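Local coordinates for protein enterotoxin SEN variant (PDB 6KRY) that probably acts as a secreted superantigenic enterotoxin, which in this toxin family means binding MHC class II molecules and T-cell receptors, at residues Y24-T29 against K156-Y161; T47-D52 against V93-E98; F188-Y193 against Q205-N210. All blocks are in the same frame, centred on the assembly; numbering follows the deposited sequence.

Contact 1. Residues Y24-T29 against K156-Y161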
loop_
_atom_site.group_PDB
_atom_site.type_symbol
_atom_site.label_atom_id
_atom_site.label_comp_id
_atom_site.label_asym_id
_atom_site.label_seq_id
_atom_site.Cartn_x
_atom_site.Cartn_y
_atom_site.Cartn_z
ATOM N N TYR A 24 -2.594 -3.651 -11.016
ATOM C CA TYR A 24 -2.690 -3.120 -9.648
ATOM C C TYR A 24 -2.201 -1.667 -9.515
ATOM O O TYR A 24 -2.705 -0.916 -8.651
ATOM C CB TYR A 24 -1.936 -4.019 -8.678
ATOM C CG TYR A 24 -2.854 -4.938 -7.922
ATOM C CD1 TYR A 24 -3.741 -4.425 -6.998
ATOM C CD2 TYR A 24 -2.878 -6.289 -8.182
ATOM C CE1 TYR A 24 -4.592 -5.263 -6.294
ATOM C CE2 TYR A 24 -3.726 -7.142 -7.484
ATOM C CZ TYR A 24 -4.614 -6.621 -6.568
ATOM O OH TYR A 24 -5.450 -7.481 -5.898
ATOM N N TYR A 25 -1.251 -1.238 -10.371
ATOM C CA TYR A 25 -0.623 0.046 -10.243
ATOM C C TYR A 25 -1.006 0.963 -11.415
ATOM O O TYR A 25 -0.496 2.073 -11.463
ATOM C CB TYR A 25 0.891 -0.074 -10.052
ATOM C CG TYR A 25 1.256 -0.580 -8.682
ATOM C CD1 TYR A 25 0.994 0.190 -7.556
ATOM C CD2 TYR A 25 1.679 -1.880 -8.482
ATOM C CE1 TYR A 25 1.243 -0.291 -6.280
ATOM C CE2 TYR A 25 1.941 -2.382 -7.219
ATOM C CZ TYR A 25 1.717 -1.580 -6.118
ATOM O OH TYR A 25 1.972 -2.056 -4.869
ATOM N N THR A 26 -1.923 0.507 -12.282
ATOM C CA THR A 26 -2.483 1.336 -13.361
ATOM C C THR A 26 -3.941 1.720 -13.082
ATOM O O THR A 26 -4.356 2.823 -13.426
ATOM C CB THR A 26 -2.387 0.602 -14.708
ATOM O OG1 THR A 26 -0.992 0.414 -14.960
ATOM C CG2 THR A 26 -3.034 1.368 -15.842
ATOM N N ASP A 27 -4.754 0.785 -12.586
ATOM C CA ASP A 27 -6.229 1.016 -12.472
ATOM C C ASP A 27 -6.517 1.534 -11.065
ATOM O O ASP A 27 -6.295 0.765 -10.121
ATOM C CB ASP A 27 -7.020 -0.280 -12.682
ATOM C CG ASP A 27 -6.817 -0.922 -14.044
ATOM O OD1 ASP A 27 -6.815 -0.174 -15.051
ATOM O OD2 ASP A 27 -6.639 -2.168 -14.100
ATOM N N ILE A 28 -6.940 2.802 -10.936
ATOM C CA ILE A 28 -7.133 3.430 -9.590
ATOM C C ILE A 28 -8.206 2.694 -8.787
ATOM O O ILE A 28 -8.227 2.853 -7.561
ATOM C CB ILE A 28 -7.479 4.940 -9.581
ATOM C CG1 ILE A 28 -8.448 5.390 -10.680
ATOM C CG2 ILE A 28 -6.211 5.763 -9.585
ATOM C CD1 ILE A 28 -9.643 4.519 -10.866
ATOM N N THR A 29 -9.047 1.882 -9.444
ATOM C CA THR A 29 -10.131 1.176 -8.763
ATOM C C THR A 29 -9.598 0.166 -7.731
ATOM O O THR A 29 -10.328 -0.190 -6.821
ATOM C CB THR A 29 -11.102 0.509 -9.749
ATOM O OG1 THR A 29 -10.329 -0.340 -10.592
ATOM C CG2 THR A 29 -11.862 1.515 -10.578
ATOM N N LYS A 156 2.167 6.640 -9.158
ATOM C CA LYS A 156 2.784 7.715 -9.946
ATOM C C LYS A 156 4.024 7.204 -10.690
ATOM O O LYS A 156 4.251 7.510 -11.883
ATOM C CB LYS A 156 3.134 8.861 -9.015
ATOM C CG LYS A 156 1.985 9.803 -8.729
ATOM C CD LYS A 156 2.323 11.221 -9.169
ATOM C CE LYS A 156 2.943 11.246 -10.554
ATOM N NZ LYS A 156 2.565 12.474 -11.295
ATOM N N LEU A 157 4.807 6.349 -10.050
ATOM C CA LEU A 157 5.963 5.798 -10.747
ATOM C C LEU A 157 5.518 4.915 -11.917
ATOM O O LEU A 157 6.243 4.831 -12.961
ATOM C CB LEU A 157 6.860 4.987 -9.810
ATOM C CG LEU A 157 7.559 5.738 -8.696
ATOM C CD1 LEU A 157 8.323 4.770 -7.800
ATOM C CD2 LEU A 157 8.487 6.819 -9.218
ATOM N N GLU A 158 4.425 4.179 -11.757
ATOM C CA GLU A 158 3.975 3.292 -12.847
ATOM C C GLU A 158 3.587 4.199 -14.024
ATOM O O GLU A 158 3.889 3.888 -15.153
ATOM C CB GLU A 158 2.833 2.376 -12.409
ATOM C CG GLU A 158 2.233 1.542 -13.529
ATOM C CD GLU A 158 3.217 0.658 -14.282
ATOM O OE1 GLU A 158 3.004 0.435 -15.522
ATOM O OE2 GLU A 158 4.173 0.200 -13.633
ATOM N N ASN A 159 2.919 5.318 -13.720
ATOM C CA ASN A 159 2.441 6.219 -14.760
ATOM C C ASN A 159 3.648 6.842 -15.492
ATOM O O ASN A 159 3.654 6.878 -16.723
ATOM C CB ASN A 159 1.493 7.282 -14.216
ATOM C CG ASN A 159 1.069 8.246 -15.306
ATOM O OD1 ASN A 159 1.696 9.278 -15.465
ATOM N ND2 ASN A 159 0.080 7.882 -16.103
ATOM N N LEU A 160 4.671 7.298 -14.753
ATOM C CA LEU A 160 5.790 8.080 -15.326
ATOM C C LEU A 160 6.884 7.177 -15.907
ATOM O O LEU A 160 7.512 7.582 -16.894
ATOM C CB LEU A 160 6.401 8.993 -14.254
ATOM C CG LEU A 160 5.468 10.045 -13.637
ATOM C CD1 LEU A 160 6.132 10.745 -12.470
ATOM C CD2 LEU A 160 5.003 11.059 -14.667
ATOM N N TYR A 161 7.150 6.016 -15.294
ATOM C CA TYR A 161 8.331 5.221 -15.630
ATOM C C TYR A 161 8.025 3.775 -16.065
ATOM O O TYR A 161 8.957 3.041 -16.354
ATOM C CB TYR A 161 9.280 5.168 -14.437
ATOM C CG TYR A 161 9.817 6.527 -14.083
ATOM C CD1 TYR A 161 10.810 7.132 -14.840
ATOM C CD2 TYR A 161 9.328 7.211 -12.996
ATOM C CE1 TYR A 161 11.293 8.397 -14.521
ATOM C CE2 TYR A 161 9.811 8.464 -12.643
ATOM C CZ TYR A 161 10.779 9.067 -13.420
ATOM O OH TYR A 161 11.217 10.309 -13.076
HETATM O O HOH W 1 0.382 0.882 -17.245
#
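Tyr25 and Glu158 meet at the roots of their side chains, CB of Tyr25 lying 3.9 Å from CB of Glu158, where helix 15-26 approaches helix 146-161. The tyrosine ring takes no part in this touch. With its CG opposite the carbonyl carbon (chi1 -73°), the ring leaves the meeting point and settles among Leu86, Arg154, Tyr164 and Phe204. Glu158 is built the other way. Its CG stands opposite its own backbone N (chi1 174°), which sends the chain across to helix 15-26, and there CG lies 3.5 Å from the carbonyl O of Tyr25. A bend at chi2 (57°) then swings the carboxylate back from helix 15-26, so that CG rather than an oxygen passes 3.7 Å from OG1 of Thr26 as the two side chains cross obliquely.

The polar ends stay apart, OG1 of Thr26 and OE1 of Glu158 being 4.0 Å from each other. Water 1 fills the gap, donating to Thr26 OG1 at 2.7 Å and, on a longer bond, to Glu158 OE1 at 3.2 Å. Each side chain also has a partner outside the contact: Thr26 OG1 bonds to the carbonyl of Thr22, and the other carboxylate oxygen, OE2, accepts from Tyr164 N.

The contact illustrates how two domains can meet through the aliphatic part of one glutamate, set against a CB, a backbone carbonyl and a hydroxyl. Water 1 links the OB-fold side to the beta-grasp side. Its bond and that from Tyr164 would probably favour an ionised carboxylate.

Contact 2. Residues T47-D52 against V93-E98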
loop_
_atom_site.group_PDB
_atom_site.type_symbol
_atom_site.label_atom_id
_atom_site.label_comp_id
_atom_site.label_asym_id
_atom_site.label_seq_id
_atom_site.Cartn_x
_atom_site.Cartn_y
_atom_site.Cartn_z
ATOM N N THR A 47 -8.031 -10.674 12.215
ATOM C CA THR A 47 -8.863 -10.039 11.209
ATOM C C THR A 47 -9.961 -9.218 11.874
ATOM O O THR A 47 -10.297 -9.431 13.029
ATOM C CB THR A 47 -9.560 -11.050 10.292
ATOM O OG1 THR A 47 -10.522 -11.809 11.057
ATOM C CG2 THR A 47 -8.543 -11.939 9.595
ATOM N N ILE A 48 -10.484 -8.245 11.126
ATOM C CA ILE A 48 -11.717 -7.585 11.417
ATOM C C ILE A 48 -12.521 -7.486 10.116
ATOM O O ILE A 48 -11.965 -7.449 9.019
ATOM C CB ILE A 48 -11.473 -6.190 12.051
ATOM C CG1 ILE A 48 -10.820 -5.205 11.074
ATOM C CG2 ILE A 48 -10.684 -6.286 13.345
ATOM C CD1 ILE A 48 -10.499 -3.844 11.676
ATOM N N ILE A 49 -13.858 -7.526 10.246
ATOM C CA ILE A 49 -14.751 -7.510 9.135
ATOM C C ILE A 49 -15.693 -6.318 9.242
ATOM O O ILE A 49 -16.306 -6.058 10.278
ATOM C CB ILE A 49 -15.492 -8.857 9.000
ATOM C CG1 ILE A 49 -14.489 -9.979 8.696
ATOM C CG2 ILE A 49 -16.570 -8.778 7.924
ATOM C CD1 ILE A 49 -15.033 -11.342 8.846
ATOM N N LEU A 50 -15.779 -5.598 8.123
ATOM C CA LEU A 50 -16.599 -4.412 7.942
ATOM C C LEU A 50 -17.654 -4.661 6.870
ATOM O O LEU A 50 -17.344 -5.207 5.797
ATOM C CB LEU A 50 -15.733 -3.244 7.496
ATOM C CG LEU A 50 -14.703 -2.801 8.517
ATOM C CD1 LEU A 50 -13.373 -3.454 8.218
ATOM C CD2 LEU A 50 -14.610 -1.296 8.533
ATOM N N LYS A 51 -18.885 -4.209 7.156
ATOM C CA LYS A 51 -20.037 -4.353 6.253
ATOM C C LYS A 51 -20.215 -3.096 5.399
ATOM O O LYS A 51 -19.701 -2.059 5.722
ATOM C CB LYS A 51 -21.310 -4.590 7.063
ATOM C CG LYS A 51 -21.192 -5.722 8.068
ATOM C CD LYS A 51 -20.560 -6.998 7.513
ATOM C CE LYS A 51 -20.443 -8.085 8.562
ATOM N NZ LYS A 51 -21.680 -8.894 8.624
ATOM N N ASP A 52 -20.981 -3.228 4.316
ATOM C CA ASP A 52 -21.409 -2.088 3.501
ATOM C C ASP A 52 -20.178 -1.320 3.021
ATOM O O ASP A 52 -20.106 -0.103 3.069
ATOM C CB ASP A 52 -22.353 -1.142 4.257
ATOM C CG ASP A 52 -23.637 -1.792 4.758
ATOM O OD1 ASP A 52 -23.858 -2.970 4.431
ATOM O OD2 ASP A 52 -24.415 -1.116 5.480
ATOM N N VAL A 93 -11.664 -15.040 1.887
ATOM C CA VAL A 93 -12.727 -15.700 2.595
ATOM C C VAL A 93 -13.379 -14.723 3.573
ATOM O O VAL A 93 -12.714 -14.215 4.498
ATOM C CB VAL A 93 -12.151 -16.918 3.343
ATOM C CG1 VAL A 93 -13.225 -17.634 4.130
ATOM C CG2 VAL A 93 -11.453 -17.884 2.389
ATOM N N GLY A 94 -14.687 -14.530 3.409
ATOM C CA GLY A 94 -15.501 -13.814 4.343
ATOM C C GLY A 94 -16.586 -14.692 4.941
ATOM O O GLY A 94 -16.541 -15.944 4.896
ATOM N N LEU A 95 -17.562 -14.015 5.536
ATOM C CA LEU A 95 -18.743 -14.653 6.075
ATOM C C LEU A 95 -19.469 -15.416 4.945
ATOM O O LEU A 95 -19.468 -15.009 3.812
ATOM C CB LEU A 95 -19.616 -13.545 6.680
ATOM C CG LEU A 95 -19.445 -13.218 8.164
ATOM C CD1 LEU A 95 -18.167 -13.744 8.782
ATOM C CD2 LEU A 95 -19.597 -11.728 8.403
ATOM N N THR A 96 -20.107 -16.546 5.284
ATOM C CA THR A 96 -20.534 -17.567 4.286
ATOM C C THR A 96 -21.511 -17.008 3.237
ATOM O O THR A 96 -21.452 -17.352 2.063
ATOM C CB THR A 96 -21.177 -18.770 4.989
ATOM O OG1 THR A 96 -20.221 -19.317 5.898
ATOM C CG2 THR A 96 -21.640 -19.841 4.023
ATOM N N GLU A 97 -22.416 -16.138 3.670
ATOM C CA GLU A 97 -23.495 -15.630 2.839
ATOM C C GLU A 97 -23.192 -14.186 2.410
ATOM O O GLU A 97 -24.097 -13.400 2.161
ATOM C CB GLU A 97 -24.799 -15.723 3.643
ATOM C CG GLU A 97 -24.800 -14.909 4.948
ATOM C CD GLU A 97 -23.714 -15.181 6.001
ATOM O OE1 GLU A 97 -23.808 -14.625 7.129
ATOM O OE2 GLU A 97 -22.770 -15.940 5.706
ATOM N N GLU A 98 -21.915 -13.805 2.386
ATOM C CA GLU A 98 -21.537 -12.449 2.052
ATOM C C GLU A 98 -20.568 -12.519 0.869
ATOM O O GLU A 98 -20.009 -13.585 0.577
ATOM C CB GLU A 98 -20.887 -11.746 3.246
ATOM C CG GLU A 98 -21.839 -11.543 4.405
ATOM C CD GLU A 98 -21.486 -10.430 5.384
ATOM O OE1 GLU A 98 -20.268 -10.039 5.500
ATOM O OE2 GLU A 98 -22.434 -9.961 6.073
#
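The chain of 47-52 runs extended as a strand and turns a corner at Lys51, facing an irregular loop whose CA of Gly94 lies 8.0 Å from the CA of Ile49, a spacing bridged by side chains alone. The loop is folded back by a type I turn from Leu95 to Glu98, closed by a bond of 3.1 Å from Glu98 N to Leu95 O. Leu95 forks between two partners: its CD1 lies 3.9 Å from CD1 of Ile49, while its other methyl, CD2, sits 3.5 Å from NZ of Lys51.

Both segments belong to the OB-fold domain. Strand 47-55 pairs with strand 60-66, and the loop joins strands 86-88 and 100-109. A disulfide between Cys92 and Cys102 is predicted to close this loop but is not formed in this structure, so the ends of the loop are not crosslinked here.

The polar half of the contact is a salt bridge. Lys51 bends twice, at chi2 and at chi4 (87°), which carries its ammonium group over to the loop, where NZ donates to OE2 of Glu98 at 2.9 Å. The nitrogen comes on the syn side of that oxygen, 24° out of the carboxylate plane, and the two side chains cross at about a right angle. The lysine's CE also lies 3.6 Å from Glu98 OE1, the oxygen that Ser62 OG holds by a hydrogen bond, so strand 60-66 helps fix the rotation of the carboxylate that receives the lysine.

Contact 3. Residues F188-Y193 against Q205-N210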
loop_
_atom_site.group_PDB
_atom_site.type_symbol
_atom_site.label_atom_id
_atom_site.label_comp_id
_atom_site.label_asym_id
_atom_site.label_seq_id
_atom_site.Cartn_x
_atom_site.Cartn_y
_atom_site.Cartn_z
ATOM N N PHE A 188 13.987 3.442 6.218
ATOM C CA PHE A 188 13.803 2.080 5.732
ATOM C C PHE A 188 13.347 2.154 4.282
ATOM O O PHE A 188 12.892 3.214 3.825
ATOM C CB PHE A 188 12.770 1.325 6.568
ATOM C CG PHE A 188 11.415 1.986 6.631
ATOM C CD1 PHE A 188 11.180 3.021 7.509
ATOM C CD2 PHE A 188 10.383 1.584 5.789
ATOM C CE1 PHE A 188 9.934 3.628 7.578
ATOM C CE2 PHE A 188 9.139 2.186 5.859
ATOM C CZ PHE A 188 8.909 3.192 6.763
ATOM N N TYR A 189 13.492 1.033 3.573
ATOM C CA TYR A 189 13.174 1.007 2.195
ATOM C C TYR A 189 12.426 -0.281 1.840
ATOM O O TYR A 189 12.459 -1.244 2.590
ATOM C CB TYR A 189 14.442 1.191 1.360
ATOM C CG TYR A 189 15.327 -0.025 1.206
ATOM C CD1 TYR A 189 16.394 -0.253 2.065
ATOM C CD2 TYR A 189 15.132 -0.924 0.167
ATOM C CE1 TYR A 189 17.227 -1.354 1.903
ATOM C CE2 TYR A 189 15.949 -2.026 -0.004
ATOM C CZ TYR A 189 17.016 -2.228 0.852
ATOM O OH TYR A 189 17.836 -3.304 0.657
ATOM N N TYR A 190 11.713 -0.222 0.709
ATOM C CA TYR A 190 11.199 -1.382 0.024
ATOM C C TYR A 190 11.859 -1.481 -1.356
ATOM O O TYR A 190 12.131 -0.459 -2.009
ATOM C CB TYR A 190 9.686 -1.297 -0.159
ATOM C CG TYR A 190 8.865 -1.280 1.106
ATOM C CD1 TYR A 190 9.139 -2.140 2.160
ATOM C CD2 TYR A 190 7.756 -0.463 1.217
ATOM C CE1 TYR A 190 8.393 -2.124 3.327
ATOM C CE2 TYR A 190 6.980 -0.452 2.360
ATOM C CZ TYR A 190 7.289 -1.299 3.418
ATOM O OH TYR A 190 6.529 -1.321 4.553
ATOM N N ASP A 191 12.105 -2.715 -1.787
ATOM C CA ASP A 191 12.574 -2.999 -3.095
ATOM C C ASP A 191 11.345 -3.171 -3.986
ATOM O O ASP A 191 10.529 -4.063 -3.749
ATOM C CB ASP A 191 13.452 -4.246 -3.033
ATOM C CG ASP A 191 13.943 -4.824 -4.347
ATOM O OD1 ASP A 191 13.487 -4.362 -5.439
ATOM O OD2 ASP A 191 14.801 -5.776 -4.273
ATOM N N LEU A 192 11.247 -2.346 -5.025
ATOM C CA LEU A 192 10.126 -2.319 -5.943
ATOM C C LEU A 192 9.910 -3.652 -6.662
ATOM O O LEU A 192 8.772 -3.938 -7.045
ATOM C CB LEU A 192 10.311 -1.197 -6.975
ATOM C CG LEU A 192 10.279 0.233 -6.431
ATOM C CD1 LEU A 192 10.587 1.214 -7.544
ATOM C CD2 LEU A 192 8.941 0.550 -5.775
ATOM N N TYR A 193 10.976 -4.434 -6.886
ATOM C CA TYR A 193 10.869 -5.653 -7.665
ATOM C C TYR A 193 10.934 -6.878 -6.762
ATOM O O TYR A 193 11.086 -7.979 -7.255
ATOM C CB TYR A 193 11.940 -5.631 -8.755
ATOM C CG TYR A 193 11.664 -4.569 -9.785
ATOM C CD1 TYR A 193 10.537 -4.621 -10.580
ATOM C CD2 TYR A 193 12.516 -3.492 -9.946
ATOM C CE1 TYR A 193 10.276 -3.641 -11.530
ATOM C CE2 TYR A 193 12.253 -2.488 -10.870
ATOM C CZ TYR A 193 11.137 -2.569 -11.669
ATOM O OH TYR A 193 10.929 -1.586 -12.572
ATOM N N GLN A 205 0.807 -9.041 1.309
ATOM C CA GLN A 205 0.811 -9.546 2.680
ATOM C C GLN A 205 1.805 -8.782 3.584
ATOM O O GLN A 205 1.559 -8.649 4.783
ATOM C CB GLN A 205 1.071 -11.061 2.698
ATOM C CG GLN A 205 1.072 -11.643 4.100
ATOM C CD GLN A 205 1.150 -13.150 4.044
ATOM O OE1 GLN A 205 1.314 -13.732 2.969
ATOM N NE2 GLN A 205 0.990 -13.788 5.198
ATOM N N PHE A 206 2.879 -8.234 3.026
ATOM C CA PHE A 206 3.853 -7.526 3.851
ATOM C C PHE A 206 3.253 -6.279 4.515
ATOM O O PHE A 206 3.812 -5.802 5.536
ATOM C CB PHE A 206 5.132 -7.165 3.079
ATOM C CG PHE A 206 5.035 -6.072 2.044
ATOM C CD1 PHE A 206 4.417 -6.297 0.819
ATOM C CD2 PHE A 206 5.611 -4.836 2.272
ATOM C CE1 PHE A 206 4.377 -5.313 -0.158
ATOM C CE2 PHE A 206 5.578 -3.863 1.295
ATOM C CZ PHE A 206 4.942 -4.080 0.099
ATOM N N TYR A 207 2.161 -5.737 3.963
ATOM C CA TYR A 207 1.491 -4.567 4.563
ATOM C C TYR A 207 0.697 -4.933 5.838
ATOM O O TYR A 207 0.126 -4.021 6.472
ATOM C CB TYR A 207 0.580 -3.902 3.534
ATOM C CG TYR A 207 1.275 -3.206 2.399
ATOM C CD1 TYR A 207 2.327 -2.329 2.618
ATOM C CD2 TYR A 207 0.796 -3.323 1.105
ATOM C CE1 TYR A 207 2.931 -1.661 1.556
ATOM C CE2 TYR A 207 1.390 -2.665 0.039
ATOM C CZ TYR A 207 2.468 -1.822 0.264
ATOM O OH TYR A 207 3.084 -1.189 -0.792
ATOM N N SER A 208 0.639 -6.242 6.194
ATOM C CA SER A 208 -0.142 -6.744 7.316
ATOM C C SER A 208 0.417 -6.234 8.653
ATOM O O SER A 208 -0.312 -6.283 9.642
ATOM C CB SER A 208 -0.287 -8.265 7.285
ATOM O OG SER A 208 0.942 -8.869 7.603
ATOM N N ASP A 209 1.638 -5.669 8.653
ATOM C CA ASP A 209 2.234 -5.101 9.844
ATOM C C ASP A 209 1.579 -3.768 10.213
ATOM O O ASP A 209 1.770 -3.267 11.330
ATOM C CB ASP A 209 3.757 -4.951 9.755
ATOM C CG ASP A 209 4.262 -3.969 8.704
ATOM O OD1 ASP A 209 3.432 -3.348 8.054
ATOM O OD2 ASP A 209 5.524 -3.850 8.532
ATOM N N ASN A 210 0.804 -3.194 9.288
ATOM C CA ASN A 210 0.067 -1.960 9.529
ATOM C C ASN A 210 1.036 -0.837 9.911
ATOM O O ASN A 210 0.702 0.059 10.685
ATOM C CB ASN A 210 -1.015 -2.141 10.593
ATOM C CG ASN A 210 -2.169 -1.199 10.376
ATOM O OD1 ASN A 210 -2.759 -1.204 9.297
ATOM N ND2 ASN A 210 -2.435 -0.342 11.350
HETATM O O HOH W 2 3.756 -1.630 5.768
HETATM O O HOH W 3 7.075 -2.744 6.483
#
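In Tyr190 a chi1 of -63° keeps CG beside the backbone N and points the ring at 205-210, while Phe206 has its CG between the backbone N and the carbonyl carbon (chi1 72°) and sends its ring back to meet it. The result is a T-shaped pair. The edge of Phe206 points at the face of Tyr190, with centroids 5.0 Å apart and planes at 83°, and its CE2 stands over the centre of the tyrosine ring, 3.7 Å from CZ of Tyr190. Tyr207 adds an oblique apolar touch, its CE1 4.3 Å from CE2 of Tyr190; its hydroxyl is held by Asp150.

Within the beta-grasp domain, Tyr190 belongs to 188-191, an outermost strand of the five-stranded sheet, and its ring also rests on helix 146-161 at Val146, Asp150 and Arg154. Phe206 and Tyr207 come from a short 3-10 turn after helix 200-203.

Beyond the rings, water carries the polar link. Water 2 lies 3.0 Å from Tyr190 OH and donates to OD1 of Asp209 at 2.9 Å, an oxygen that also accepts from the backbone N of Arg211. Water 3 donates to Asp209 OD2, though its 2.5 Å distance to Tyr190 OH is doubtfully short.

How the contacts relate
The three contacts sample both domains of the toxin and the seam between them. Contact 1 joins helix 15-26 of the OB-fold side to helix 146-161 of the beta-grasp side; contact 2 lies within the first domain and contact 3 within the second. Along the chain, contact 2 is nested inside the loop that contact 1 closes, and contact 3 follows both. The centres of contacts 1 and 3 are about 17 Å apart, and they touch where Leu157 CD1 packs 4.2 Å from Leu192 CD1. Contact 2, its centre about 28 Å from contact 1's and about 25 Å from contact 3's, touches neither. Helix 146-161 thus ties the domain seam to the beta-grasp sheet edge, while contact 2 is local to the OB fold.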